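PDB 6VOQ: aldolase from Klebsiella pneumoniae, which belongs to the class II aldolase/adducin family and binds a zinc ion on an AraD-like alpha/beta fold. Local coordinates for residues G108-R116 with V126-Y134; R56-G64 with G69-R80. All blocks are in the same frame, centred on the assembly; numbering follows the deposited sequence.

Interaction 1. Residues G108-R116 with V126-Y134; sequences GLDPHNCIR and VGDVPVVPY
Asn113 and Asp128 lie flat against each other, the amide and carboxylate planes only 4° apart and their CG atoms separated by 3.6 Å. The amide reaches this layer because its CG stands anti to the backbone N (chi1 177°). Beside the stack, a water donates to both Asp128 OD2 and His112 O, tying the carboxylate to the backbone of the facing loop as well.

Apolar groups take over further along. Val131 turns its CG2 methyl into the loop, where it rests against Cys114 CB at 3.5 Å. The same methyl meets Leu109 CD1 at 4.0 Å, the two side chains crossing at about a right angle. Cys114 is slim enough to sit above two valines at once: its SG, set between the backbone N and the carbonyl carbon (chi1 67°), lies 3.9 Å from Val129 CG1. Ile115 CD1 touches Val129 CG2 more loosely, and both residues also pack on Leu180 of helix 170-190.

Two backbone bonds fix how the segments run past each other. Val131 N donates to Pro111 O at 2.8 Å, and Cys114 N to Val129 O at 3.0 Å. An Asx turn shapes the start of the loop's bend, Asp110 OD1 accepting from His112 N at 3.1 Å. Pro111, with its fixed phi, fits the bend, and a separate backbone bond from Asn113 N to Asp110 O spans it.

Pro130 and Val132 direct their backbone bonds to Leu157 of strand 155-158, whereas Val131 N serves the loop. An irregular segment thus runs antiparallel to residues 129-131, which lead into strand 131-132, the outermost strand at this end of the chain's mixed sheet in the class II aldolase fold.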
ATOM      1  N   GLY A 108       5.533   9.114  26.413  1.00 35.81           N
ATOM      2  CA  GLY A 108       5.653   8.012  27.351  1.00 32.56           C
ATOM      3  C   GLY A 108       6.365   6.782  26.839  1.00 37.00           C
ATOM      4  O   GLY A 108       6.211   5.708  27.427  1.00 47.66           O
ATOM      5  N   LEU A 109       7.137   6.892  25.764  1.00 33.04           N
ATOM      6  CA  LEU A 109       7.924   5.757  25.293  1.00 34.91           C
ATOM      7  C   LEU A 109       8.980   5.361  26.317  1.00 35.53           C
ATOM      8  O   LEU A 109       9.600   6.213  26.958  1.00 41.37           O
ATOM      9  CB  LEU A 109       8.619   6.096  23.979  1.00 34.06           C
ATOM     10  CG  LEU A 109       7.804   6.277  22.706  1.00 31.68           C
ATOM     11  CD1 LEU A 109       8.787   6.564  21.602  1.00 33.09           C
ATOM     12  CD2 LEU A 109       6.963   5.029  22.396  1.00 21.67           C
ATOM     13  N   ASP A 110       9.188   4.065  26.468  1.00 34.21           N
ATOM     14  CA  ASP A 110      10.321   3.583  27.250  1.00 38.86           C
ATOM     15  C   ASP A 110      11.611   3.978  26.537  1.00 36.56           C
ATOM     16  O   ASP A 110      11.884   3.457  25.449  1.00 38.29           O
ATOM     17  CB  ASP A 110      10.227   2.069  27.420  1.00 40.47           C
ATOM     18  CG  ASP A 110      11.230   1.518  28.423  1.00 47.22           C
ATOM     19  OD1 ASP A 110      12.287   2.151  28.645  1.00 46.57           O
ATOM     20  OD2 ASP A 110      10.960   0.424  28.972  1.00 50.91           O
ATOM     21  N   PRO A 111      12.424   4.875  27.092  1.00 28.66           N
ATOM     22  CA  PRO A 111      13.599   5.356  26.346  1.00 31.53           C
ATOM     23  C   PRO A 111      14.683   4.310  26.164  1.00 34.17           C
ATOM     24  O   PRO A 111      15.582   4.516  25.338  1.00 36.47           O
ATOM     25  CB  PRO A 111      14.104   6.528  27.203  1.00 30.80           C
ATOM     26  CG  PRO A 111      13.669   6.168  28.599  1.00 33.59           C
ATOM     27  CD  PRO A 111      12.346   5.449  28.449  1.00 31.50           C
ATOM     28  N   HIS A 112      14.651   3.213  26.920  1.00 34.05           N
ATOM     29  CA  HIS A 112      15.638   2.155  26.763  1.00 38.11           C
ATOM     30  C   HIS A 112      15.164   1.017  25.876  1.00 36.58           C
ATOM     31  O   HIS A 112      15.995   0.245  25.388  1.00 38.70           O
ATOM     32  CB  HIS A 112      16.029   1.560  28.119  1.00 41.07           C
ATOM     33  CG  HIS A 112      16.379   2.573  29.162  1.00 54.50           C
ATOM     34  ND1 HIS A 112      17.618   3.176  29.227  1.00 59.97           N
ATOM     35  CD2 HIS A 112      15.668   3.054  30.209  1.00 56.74           C
ATOM     36  CE1 HIS A 112      17.650   3.995  30.263  1.00 63.05           C
ATOM     37  NE2 HIS A 112      16.479   3.940  30.875  1.00 61.67           N
ATOM     38  N   ASN A 113      13.858   0.886  25.668  1.00 32.59           N
ATOM     39  CA  ASN A 113      13.318  -0.268  24.952  1.00 29.88           C
ATOM     40  C   ASN A 113      11.878   0.089  24.577  1.00 30.58           C
ATOM     41  O   ASN A 113      10.944  -0.191  25.330  1.00 37.22           O
ATOM     42  CB  ASN A 113      13.394  -1.523  25.803  1.00 36.43           C
ATOM     43  CG  ASN A 113      12.785  -2.730  25.122  1.00 43.63           C
ATOM     44  OD1 ASN A 113      12.691  -2.785  23.888  1.00 45.74           O
ATOM     45  ND2 ASN A 113      12.365  -3.709  25.925  1.00 47.36           N
ATOM     46  N   CYS A 114      11.716   0.706  23.414  1.00 30.22           N
ATOM     47  CA  CYS A 114      10.427   1.267  23.041  1.00 29.72           C
ATOM     48  C   CYS A 114       9.501   0.261  22.380  1.00 33.61           C
ATOM     49  O   CYS A 114       8.328   0.576  22.164  1.00 40.67           O
ATOM     50  CB  CYS A 114      10.624   2.448  22.096  1.00 23.78           C
ATOM     51  SG  CYS A 114      11.279   1.958  20.516  1.00 39.55           S
ATOM     52  N   ILE A 115       9.987  -0.923  22.037  1.00 35.04           N
ATOM     53  CA  ILE A 115       9.159  -1.945  21.416  1.00 38.22           C
ATOM     54  C   ILE A 115       9.008  -3.100  22.399  1.00 35.37           C
ATOM     55  O   ILE A 115       9.955  -3.849  22.650  1.00 37.05           O
ATOM     56  CB  ILE A 115       9.738  -2.411  20.079  1.00 43.50           C
ATOM     57  CG1 ILE A 115      10.023  -1.196  19.197  1.00 45.10           C
ATOM     58  CG2 ILE A 115       8.749  -3.313  19.386  1.00 41.96           C
ATOM     59  CD1 ILE A 115      10.336  -1.528  17.790  1.00 40.57           C
ATOM     60  N   ARG A 116       7.822  -3.239  22.956  1.00 34.88           N
ATOM     61  CA  ARG A 116       7.478  -4.359  23.817  1.00 31.95           C
ATOM     62  C   ARG A 116       7.160  -5.583  22.965  1.00 37.59           C
ATOM     63  O   ARG A 116       6.144  -5.601  22.262  1.00 43.62           O
ATOM     64  CB  ARG A 116       6.287  -3.988  24.690  1.00 28.95           C
ATOM     65  CG  ARG A 116       5.966  -4.976  25.785  1.00 36.33           C
ATOM     66  CD  ARG A 116       4.889  -4.354  26.633  1.00 37.80           C
ATOM     67  NE  ARG A 116       4.204  -5.288  27.511  1.00 36.86           N
ATOM     68  CZ  ARG A 116       3.005  -5.051  28.028  1.00 36.07           C
ATOM     69  NH1 ARG A 116       2.365  -3.921  27.720  1.00 27.79           N
ATOM     70  NH2 ARG A 116       2.447  -5.942  28.835  1.00 29.99           N
ATOM     71  N   VAL A 126      17.593  -7.721  16.254  1.00 38.11           N
ATOM     72  CA  VAL A 126      17.904  -6.328  16.540  1.00 36.62           C
ATOM     73  C   VAL A 126      18.195  -6.164  18.023  1.00 37.21           C
ATOM     74  O   VAL A 126      19.245  -5.633  18.404  1.00 32.64           O
ATOM     75  CB  VAL A 126      16.769  -5.391  16.080  1.00 32.29           C
ATOM     76  CG1 VAL A 126      17.184  -3.956  16.247  1.00 28.51           C
ATOM     77  CG2 VAL A 126      16.425  -5.659  14.619  1.00 39.19           C
ATOM     78  N   GLY A 127      17.285  -6.633  18.864  1.00 37.54           N
ATOM     79  CA  GLY A 127      17.364  -6.396  20.291  1.00 28.49           C
ATOM     80  C   GLY A 127      16.544  -5.188  20.695  1.00 26.54           C
ATOM     81  O   GLY A 127      15.633  -4.758  19.989  1.00 29.29           O
ATOM     82  N   ASP A 128      16.894  -4.624  21.850  1.00 26.48           N
ATOM     83  CA  ASP A 128      16.178  -3.461  22.347  1.00 27.01           C
ATOM     84  C   ASP A 128      16.441  -2.251  21.465  1.00 32.00           C
ATOM     85  O   ASP A 128      17.498  -2.124  20.842  1.00 32.17           O
ATOM     86  CB  ASP A 128      16.584  -3.136  23.784  1.00 31.46           C
ATOM     87  CG  ASP A 128      16.070  -4.153  24.784  1.00 40.18           C
ATOM     88  OD1 ASP A 128      15.480  -5.167  24.360  1.00 41.51           O
ATOM     89  OD2 ASP A 128      16.280  -3.948  25.999  1.00 45.41           O
ATOM     90  N   VAL A 129      15.464  -1.348  21.440  1.00 34.14           N
ATOM     91  CA  VAL A 129      15.535  -0.132  20.643  1.00 30.26           C
ATOM     92  C   VAL A 129      15.411   1.089  21.549  1.00 30.09           C
ATOM     93  O   VAL A 129      14.311   1.402  22.020  1.00 29.50           O
ATOM     94  CB  VAL A 129      14.454  -0.126  19.551  1.00 27.83           C
ATOM     95  CG1 VAL A 129      14.593   1.122  18.706  1.00 22.42           C
ATOM     96  CG2 VAL A 129      14.563  -1.395  18.678  1.00 23.03           C
ATOM     97  N   PRO A 130      16.500   1.807  21.811  1.00 29.27           N
ATOM     98  CA  PRO A 130      16.418   3.023  22.625  1.00 26.62           C
ATOM     99  C   PRO A 130      15.815   4.190  21.849  1.00 29.01           C
ATOM    100  O   PRO A 130      15.671   4.169  20.626  1.00 29.72           O
ATOM    101  CB  PRO A 130      17.878   3.302  22.985  1.00 27.18           C
ATOM    102  CG  PRO A 130      18.639   2.752  21.831  1.00 33.02           C
ATOM    103  CD  PRO A 130      17.879   1.532  21.371  1.00 30.69           C
ATOM    104  N   VAL A 131      15.466   5.231  22.596  1.00 25.36           N
ATOM    105  CA  VAL A 131      14.826   6.410  22.035  1.00 27.52           C
ATOM    106  C   VAL A 131      15.728   7.604  22.291  1.00 31.78           C
ATOM    107  O   VAL A 131      16.171   7.823  23.422  1.00 36.95           O
ATOM    108  CB  VAL A 131      13.428   6.638  22.631  1.00 32.47           C
ATOM    109  CG1 VAL A 131      12.812   7.897  22.049  1.00 24.94           C
ATOM    110  CG2 VAL A 131      12.542   5.418  22.354  1.00 29.67           C
ATOM    111  N   VAL A 132      16.017   8.352  21.234  1.00 32.77           N
ATOM    112  CA  VAL A 132      16.785   9.583  21.347  1.00 31.81           C
ATOM    113  C   VAL A 132      15.777  10.716  21.444  1.00 32.13           C
ATOM    114  O   VAL A 132      14.816  10.738  20.663  1.00 31.28           O
ATOM    115  CB  VAL A 132      17.735   9.772  20.157  1.00 30.04           C
ATOM    116  CG1 VAL A 132      18.363  11.157  20.215  1.00 32.46           C
ATOM    117  CG2 VAL A 132      18.788   8.665  20.137  1.00 30.26           C
ATOM    118  N   PRO A 133      15.929  11.640  22.392  1.00 27.14           N
ATOM    119  CA  PRO A 133      15.015  12.783  22.459  1.00 25.91           C
ATOM    120  C   PRO A 133      14.996  13.562  21.153  1.00 28.36           C
ATOM    121  O   PRO A 133      15.910  13.477  20.326  1.00 30.39           O
ATOM    122  CB  PRO A 133      15.578  13.624  23.609  1.00 27.91           C
ATOM    123  CG  PRO A 133      16.321  12.655  24.455  1.00 28.04           C
ATOM    124  CD  PRO A 133      16.889  11.637  23.507  1.00 32.51           C
ATOM    125  N   TYR A 134      13.906  14.298  20.953  1.00 33.50           N
ATOM    126  CA  TYR A 134      13.810  15.146  19.777  1.00 30.19           C
ATOM    127  C   TYR A 134      14.740  16.339  19.925  1.00 34.81           C
ATOM    128  O   TYR A 134      14.804  16.970  20.986  1.00 33.50           O
ATOM    129  CB  TYR A 134      12.388  15.653  19.549  1.00 32.57           C
ATOM    130  CG  TYR A 134      12.395  16.749  18.513  1.00 34.14           C
ATOM    131  CD1 TYR A 134      12.528  16.442  17.164  1.00 37.72           C
ATOM    132  CD2 TYR A 134      12.357  18.091  18.880  1.00 29.14           C
ATOM    133  CE1 TYR A 134      12.583  17.435  16.201  1.00 26.22           C
ATOM    134  CE2 TYR A 134      12.421  19.096  17.924  1.00 30.25           C
ATOM    135  CZ  TYR A 134      12.523  18.755  16.580  1.00 35.07           C
ATOM    136  OH  TYR A 134      12.581  19.732  15.612  1.00 30.77           O
TER
HETATM  137  O   HOH W   1      17.636  -1.604  26.975  1.00 43.62           O

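Interaction 2. Residues R56-G64 with G69-R80; sequences RLSVVTLQG and GDKPSKEVTFHR. With ZN (zinc ion), chain B.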
ATOM      1  N   ARG A  56      27.626   8.731  -8.442  1.00 45.50           N
ATOM      2  CA  ARG A  56      27.699   9.987  -7.710  1.00 47.53           C
ATOM      3  C   ARG A  56      27.388   9.830  -6.226  1.00 39.28           C
ATOM      4  O   ARG A  56      27.277  10.834  -5.513  1.00 40.43           O
ATOM      5  CB  ARG A  56      26.764  10.997  -8.368  1.00 55.04           C
ATOM      6  CG  ARG A  56      27.362  11.560  -9.652  1.00 63.88           C
ATOM      7  CD  ARG A  56      26.292  12.025 -10.615  1.00 83.30           C
ATOM      8  NE  ARG A  56      25.286  12.838  -9.938  1.00 94.77           N
ATOM      9  CZ  ARG A  56      25.395  14.146  -9.725  1.00 98.97           C
ATOM     10  NH1 ARG A  56      26.470  14.803 -10.146  1.00104.94           N
ATOM     11  NH2 ARG A  56      24.425  14.799  -9.096  1.00 93.91           N
ATOM     12  N   LEU A  57      27.263   8.599  -5.742  1.00 36.17           N
ATOM     13  CA  LEU A  57      27.091   8.386  -4.314  1.00 36.80           C
ATOM     14  C   LEU A  57      28.289   8.954  -3.564  1.00 40.70           C
ATOM     15  O   LEU A  57      29.431   8.863  -4.020  1.00 45.25           O
ATOM     16  CB  LEU A  57      26.919   6.899  -4.014  1.00 28.59           C
ATOM     17  CG  LEU A  57      25.696   6.212  -4.620  1.00 36.80           C
ATOM     18  CD1 LEU A  57      25.900   4.716  -4.587  1.00 32.21           C
ATOM     19  CD2 LEU A  57      24.409   6.592  -3.884  1.00 33.43           C
ATOM     20  N   SER A  58      28.017   9.571  -2.423  1.00 40.67           N
ATOM     21  CA  SER A  58      29.063  10.237  -1.669  1.00 32.64           C
ATOM     22  C   SER A  58      30.001   9.229  -1.029  1.00 34.18           C
ATOM     23  O   SER A  58      29.601   8.125  -0.648  1.00 34.12           O
ATOM     24  CB  SER A  58      28.455  11.111  -0.581  1.00 30.35           C
ATOM     25  OG  SER A  58      27.243  11.681  -1.033  1.00 41.82           O
ATOM     26  N   VAL A  59      31.260   9.630  -0.897  1.00 35.67           N
ATOM     27  CA  VAL A  59      32.232   8.911  -0.088  1.00 33.56           C
ATOM     28  C   VAL A  59      32.842   9.908   0.887  1.00 38.15           C
ATOM     29  O   VAL A  59      33.354  10.956   0.475  1.00 42.85           O
ATOM     30  CB  VAL A  59      33.319   8.238  -0.937  1.00 35.73           C
ATOM     31  CG1 VAL A  59      34.343   7.594  -0.035  1.00 33.10           C
ATOM     32  CG2 VAL A  59      32.709   7.216  -1.865  1.00 31.54           C
ATOM     33  N   VAL A  60      32.792   9.581   2.173  1.00 38.28           N
ATOM     34  CA  VAL A  60      33.276  10.438   3.246  1.00 43.10           C
ATOM     35  C   VAL A  60      34.032   9.560   4.241  1.00 42.04           C
ATOM     36  O   VAL A  60      33.745   8.367   4.379  1.00 47.33           O
ATOM     37  CB  VAL A  60      32.089  11.190   3.907  1.00 48.34           C
ATOM     38  CG1 VAL A  60      31.019  10.214   4.349  1.00 52.55           C
ATOM     39  CG2 VAL A  60      32.540  12.046   5.067  1.00 55.70           C
ATOM     40  N   THR A  61      35.037  10.136   4.898  1.00 42.68           N
ATOM     41  CA  THR A  61      35.711   9.448   5.994  1.00 41.39           C
ATOM     42  C   THR A  61      34.836   9.489   7.245  1.00 44.84           C
ATOM     43  O   THR A  61      33.964  10.350   7.391  1.00 40.19           O
ATOM     44  CB  THR A  61      37.070  10.078   6.316  1.00 39.64           C
ATOM     45  OG1 THR A  61      36.881  11.334   6.985  1.00 46.84           O
ATOM     46  CG2 THR A  61      37.894  10.294   5.053  1.00 39.63           C
ATOM     47  N   LEU A  62      35.086   8.549   8.162  1.00 42.30           N
ATOM     48  CA  LEU A  62      34.320   8.520   9.403  1.00 43.61           C
ATOM     49  C   LEU A  62      34.504   9.793  10.224  1.00 51.18           C
ATOM     50  O   LEU A  62      33.671  10.089  11.087  1.00 49.26           O
ATOM     51  CB  LEU A  62      34.706   7.289  10.225  1.00 51.66           C
ATOM     52  CG  LEU A  62      34.235   5.944   9.663  1.00 50.31           C
ATOM     53  CD1 LEU A  62      34.534   4.810  10.627  1.00 45.89           C
ATOM     54  CD2 LEU A  62      32.747   5.979   9.335  1.00 50.76           C
ATOM     55  N   GLN A  63      35.554  10.568   9.962  1.00 36.56           N
ATOM     56  CA  GLN A  63      35.779  11.819  10.667  1.00 37.55           C
ATOM     57  C   GLN A  63      35.163  13.015   9.957  1.00 43.20           C
ATOM     58  O   GLN A  63      35.344  14.147  10.419  1.00 47.01           O
ATOM     59  CB  GLN A  63      37.280  12.049  10.872  1.00 39.54           C
ATOM     60  CG  GLN A  63      37.946  10.979  11.714  1.00 42.25           C
ATOM     61  CD  GLN A  63      38.152   9.686  10.937  1.00 55.51           C
ATOM     62  OE1 GLN A  63      38.471   9.705   9.741  1.00 57.56           O
ATOM     63  NE2 GLN A  63      37.961   8.555  11.612  1.00 52.72           N
ATOM     64  N   GLY A  64      34.453  12.793   8.852  1.00 44.71           N
ATOM     65  CA  GLY A  64      33.677  13.830   8.201  1.00 44.42           C
ATOM     66  C   GLY A  64      34.284  14.465   6.966  1.00 44.67           C
ATOM     67  O   GLY A  64      33.708  15.426   6.447  1.00 50.63           O
ATOM     68  N   GLY A  69      32.186  12.017  -4.992  1.00 40.21           N
ATOM     69  CA  GLY A  69      30.765  11.989  -5.223  1.00 39.30           C
ATOM     70  C   GLY A  69      30.113  13.310  -4.854  1.00 46.29           C
ATOM     71  O   GLY A  69      30.764  14.296  -4.537  1.00 43.38           O
ATOM     72  N   ASP A  70      28.785  13.315  -4.901  1.00 43.01           N
ATOM     73  CA  ASP A  70      28.065  14.500  -4.459  1.00 45.35           C
ATOM     74  C   ASP A  70      28.253  14.689  -2.964  1.00 47.84           C
ATOM     75  O   ASP A  70      28.618  13.757  -2.243  1.00 36.86           O
ATOM     76  CB  ASP A  70      26.570  14.397  -4.756  1.00 45.87           C
ATOM     77  CG  ASP A  70      26.261  14.284  -6.235  1.00 51.14           C
ATOM     78  OD1 ASP A  70      27.136  14.599  -7.082  1.00 56.74           O
ATOM     79  OD2 ASP A  70      25.117  13.896  -6.542  1.00 44.25           O
ATOM     80  N   LYS A  71      27.969  15.904  -2.493  1.00 38.76           N
ATOM     81  CA  LYS A  71      28.103  16.173  -1.069  1.00 38.44           C
ATOM     82  C   LYS A  71      27.175  15.224  -0.314  1.00 36.34           C
ATOM     83  O   LYS A  71      26.052  14.967  -0.771  1.00 35.42           O
ATOM     84  CB  LYS A  71      27.793  17.641  -0.741  1.00 50.49           C
ATOM     85  CG  LYS A  71      28.067  18.043   0.733  1.00 69.01           C
ATOM     86  CD  LYS A  71      29.564  18.303   1.018  1.00 82.88           C
ATOM     87  CE  LYS A  71      29.871  18.367   2.533  1.00 82.05           C
ATOM     88  NZ  LYS A  71      29.971  19.772   3.043  1.00 81.75           N
ATOM     89  N   PRO A  72      27.629  14.627   0.786  1.00 37.84           N
ATOM     90  CA  PRO A  72      26.794  13.647   1.484  1.00 33.18           C
ATOM     91  C   PRO A  72      25.548  14.282   2.079  1.00 32.70           C
ATOM     92  O   PRO A  72      25.467  15.493   2.294  1.00 36.00           O
ATOM     93  CB  PRO A  72      27.716  13.121   2.591  1.00 36.97           C
ATOM     94  CG  PRO A  72      28.714  14.206   2.791  1.00 36.15           C
ATOM     95  CD  PRO A  72      28.953  14.763   1.422  1.00 37.46           C
ATOM     96  N   SER A  73      24.565  13.429   2.344  1.00 31.27           N
ATOM     97  CA  SER A  73      23.416  13.818   3.143  1.00 35.06           C
ATOM     98  C   SER A  73      23.881  14.447   4.447  1.00 43.38           C
ATOM     99  O   SER A  73      24.864  14.007   5.049  1.00 48.01           O
ATOM    100  CB  SER A  73      22.550  12.591   3.431  1.00 34.59           C
ATOM    101  OG  SER A  73      21.428  12.942   4.223  1.00 51.99           O
ATOM    102  N   LYS A  74      23.180  15.498   4.877  1.00 44.75           N
ATOM    103  CA  LYS A  74      23.512  16.112   6.159  1.00 43.27           C
ATOM    104  C   LYS A  74      23.314  15.153   7.335  1.00 42.25           C
ATOM    105  O   LYS A  74      23.977  15.308   8.367  1.00 41.07           O
ATOM    106  CB  LYS A  74      22.683  17.382   6.351  1.00 48.12           C
ATOM    107  CG  LYS A  74      22.769  18.311   5.155  1.00 56.81           C
ATOM    108  CD  LYS A  74      21.850  19.496   5.280  1.00 62.95           C
ATOM    109  CE  LYS A  74      22.613  20.715   5.764  1.00 75.64           C
ATOM    110  NZ  LYS A  74      21.695  21.840   6.108  1.00 80.74           N
ATOM    111  N   GLU A  75      22.445  14.152   7.198  1.00 28.78           N
ATOM    112  CA  GLU A  75      22.228  13.209   8.286  1.00 38.63           C
ATOM    113  C   GLU A  75      23.323  12.157   8.389  1.00 43.10           C
ATOM    114  O   GLU A  75      23.326  11.382   9.358  1.00 44.86           O
ATOM    115  CB  GLU A  75      20.864  12.541   8.123  1.00 32.80           C
ATOM    116  CG  GLU A  75      19.741  13.553   8.062  1.00 42.03           C
ATOM    117  CD  GLU A  75      18.375  12.927   8.110  1.00 46.21           C
ATOM    118  OE1 GLU A  75      17.765  12.932   9.202  1.00 55.16           O
ATOM    119  OE2 GLU A  75      17.911  12.433   7.059  1.00 45.07           O
ATOM    120  N   VAL A  76      24.257  12.126   7.433  1.00 35.15           N
ATOM    121  CA  VAL A  76      25.398  11.223   7.528  1.00 42.34           C
ATOM    122  C   VAL A  76      26.247  11.559   8.745  1.00 43.95           C
ATOM    123  O   VAL A  76      26.975  10.698   9.252  1.00 44.40           O
ATOM    124  CB  VAL A  76      26.211  11.267   6.214  1.00 42.47           C
ATOM    125  CG1 VAL A  76      27.487  10.434   6.311  1.00 37.71           C
ATOM    126  CG2 VAL A  76      25.346  10.777   5.055  1.00 40.62           C
ATOM    127  N   THR A  77      26.138  12.793   9.246  1.00 40.03           N
ATOM    128  CA  THR A  77      26.793  13.170  10.494  1.00 41.03           C
ATOM    129  C   THR A  77      26.489  12.176  11.612  1.00 39.76           C
ATOM    130  O   THR A  77      27.402  11.726  12.316  1.00 45.51           O
ATOM    131  CB  THR A  77      26.369  14.580  10.906  1.00 44.72           C
ATOM    132  OG1 THR A  77      26.783  15.514   9.902  1.00 50.73           O
ATOM    133  CG2 THR A  77      27.034  14.962  12.217  1.00 51.01           C
ATOM    134  N   PHE A  78      25.216  11.819  11.803  1.00 31.79           N
ATOM    135  CA  PHE A  78      24.938  10.888  12.891  1.00 27.05           C
ATOM    136  C   PHE A  78      25.030   9.430  12.458  1.00 37.22           C
ATOM    137  O   PHE A  78      25.061   8.550  13.318  1.00 47.09           O
ATOM    138  CB  PHE A  78      23.578  11.185  13.568  1.00 30.30           C
ATOM    139  CG  PHE A  78      22.351  11.017  12.691  1.00 25.52           C
ATOM    140  CD1 PHE A  78      21.934   9.770  12.256  1.00 24.61           C
ATOM    141  CD2 PHE A  78      21.561  12.108  12.393  1.00 29.15           C
ATOM    142  CE1 PHE A  78      20.800   9.635  11.480  1.00 36.68           C
ATOM    143  CE2 PHE A  78      20.412  11.979  11.625  1.00 29.42           C
ATOM    144  CZ  PHE A  78      20.033  10.748  11.168  1.00 32.83           C
ATOM    145  N   HIS A  79      25.086   9.150  11.155  1.00 35.27           N
ATOM    146  CA  HIS A  79      25.553   7.841  10.712  1.00 26.10           C
ATOM    147  C   HIS A  79      26.955   7.568  11.240  1.00 30.28           C
ATOM    148  O   HIS A  79      27.219   6.509  11.817  1.00 35.34           O
ATOM    149  CB  HIS A  79      25.565   7.775   9.190  1.00 38.40           C
ATOM    150  CG  HIS A  79      24.225   7.570   8.572  1.00 34.15           C
ATOM    151  ND1 HIS A  79      23.958   6.525   7.714  1.00 31.63           N
ATOM    152  CD2 HIS A  79      23.083   8.292   8.660  1.00 31.26           C
ATOM    153  CE1 HIS A  79      22.704   6.605   7.308  1.00 32.65           C
ATOM    154  NE2 HIS A  79      22.151   7.666   7.870  1.00 36.27           N
ATOM    155  N   ARG A  80      27.872   8.518  11.027  1.00 30.12           N
ATOM    156  CA  ARG A  80      29.263   8.339  11.431  1.00 34.70           C
ATOM    157  C   ARG A  80      29.388   8.096  12.923  1.00 33.37           C
ATOM    158  O   ARG A  80      30.189   7.257  13.343  1.00 38.17           O
ATOM    159  CB  ARG A  80      30.092   9.563  11.036  1.00 36.90           C
ATOM    160  CG  ARG A  80      30.117   9.813   9.537  1.00 45.16           C
ATOM    161  CD  ARG A  80      31.135  10.865   9.154  1.00 45.49           C
ATOM    162  NE  ARG A  80      30.621  12.216   9.325  1.00 45.25           N
ATOM    163  CZ  ARG A  80      31.037  13.064  10.259  1.00 46.35           C
ATOM    164  NH1 ARG A  80      31.981  12.706  11.121  1.00 43.88           N
ATOM    165  NH2 ARG A  80      30.510  14.279  10.322  1.00 48.70           N
TER
HETATM  166 ZN    ZN B 301      15.755  11.943   8.946  1.00 44.91          ZN
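Arg80, on the first turns of helix 76-83, reaches back to the type I turn Thr61-Gly64 that joins strands 58-60 and 66-68 in a beta hairpin of the class II aldolase fold.

Hydrogen bonds mark both ends of the contact. Arg80 NH1 donates to Leu62 O at 3.1 Å, nearly straight at 166°, with the oxygen in the guanidinium plane. The bend at chi3 (-83°) lays the group flat on the turn, so that Gly64 CA sits 3.4 Å above the centre of one guanidinium face. Glycine suits this place, having positive phi and no side chain to meet the arginine. At the far end Asp70 N donates to Arg56 O at 3.0 Å, and Ser58 OG to Asp70 O at 2.8 Å. Gly69, also with positive phi, passes close to the carbonyls of Arg56 and Leu57.

Charge acts between Arg56 and Asp70, where NH2 lies 2.8 Å from OD2. That oxygen stands well out of the guanidinium plane, so the salt bridge is one of charge alone, with no N-H aimed at it; the two planes are 72° apart.

Carbon contacts lie in the middle. Pro72 CB meets Ser58 CB at 3.8 Å, and the apolar pair Val60 CG1 and Val76 CG1 come within 4.0 Å, short beta-branched side chains suiting the close approach of strand and helix.

Ser73 OG accepts a weak capping bond from Glu75 N as the chain turns toward the helix. Glu75, extended beyond CG, binds zinc through OE1 together with His94, His96 and His161, while its OE2 lies 2.9 Å from the metal.

In the fold
Interactions 1 and 2 reach the same mixed sheet near its two ends, on opposite sides of the chain's centre, their own centres about 26 Å apart. Interaction 2 involves strand 58-60, next to outermost strand 66-68, and ties it to a helix; interaction 1 lays an irregular loop against the residues entering strand 131-132, outermost at the other end. Both are partly buried: Val129, Ser58, Val60 and Val76 are buried, while Pro111, His112 and Arg56 are exposed. Interaction 1 relies on two backbone bonds, a planar stack and a bridging water; interaction 2 has one backbone bond and otherwise leans on side chains, an arginine bonded to a turn carbonyl, a serine hydroxyl and a salt bridge, and contains a zinc ligand.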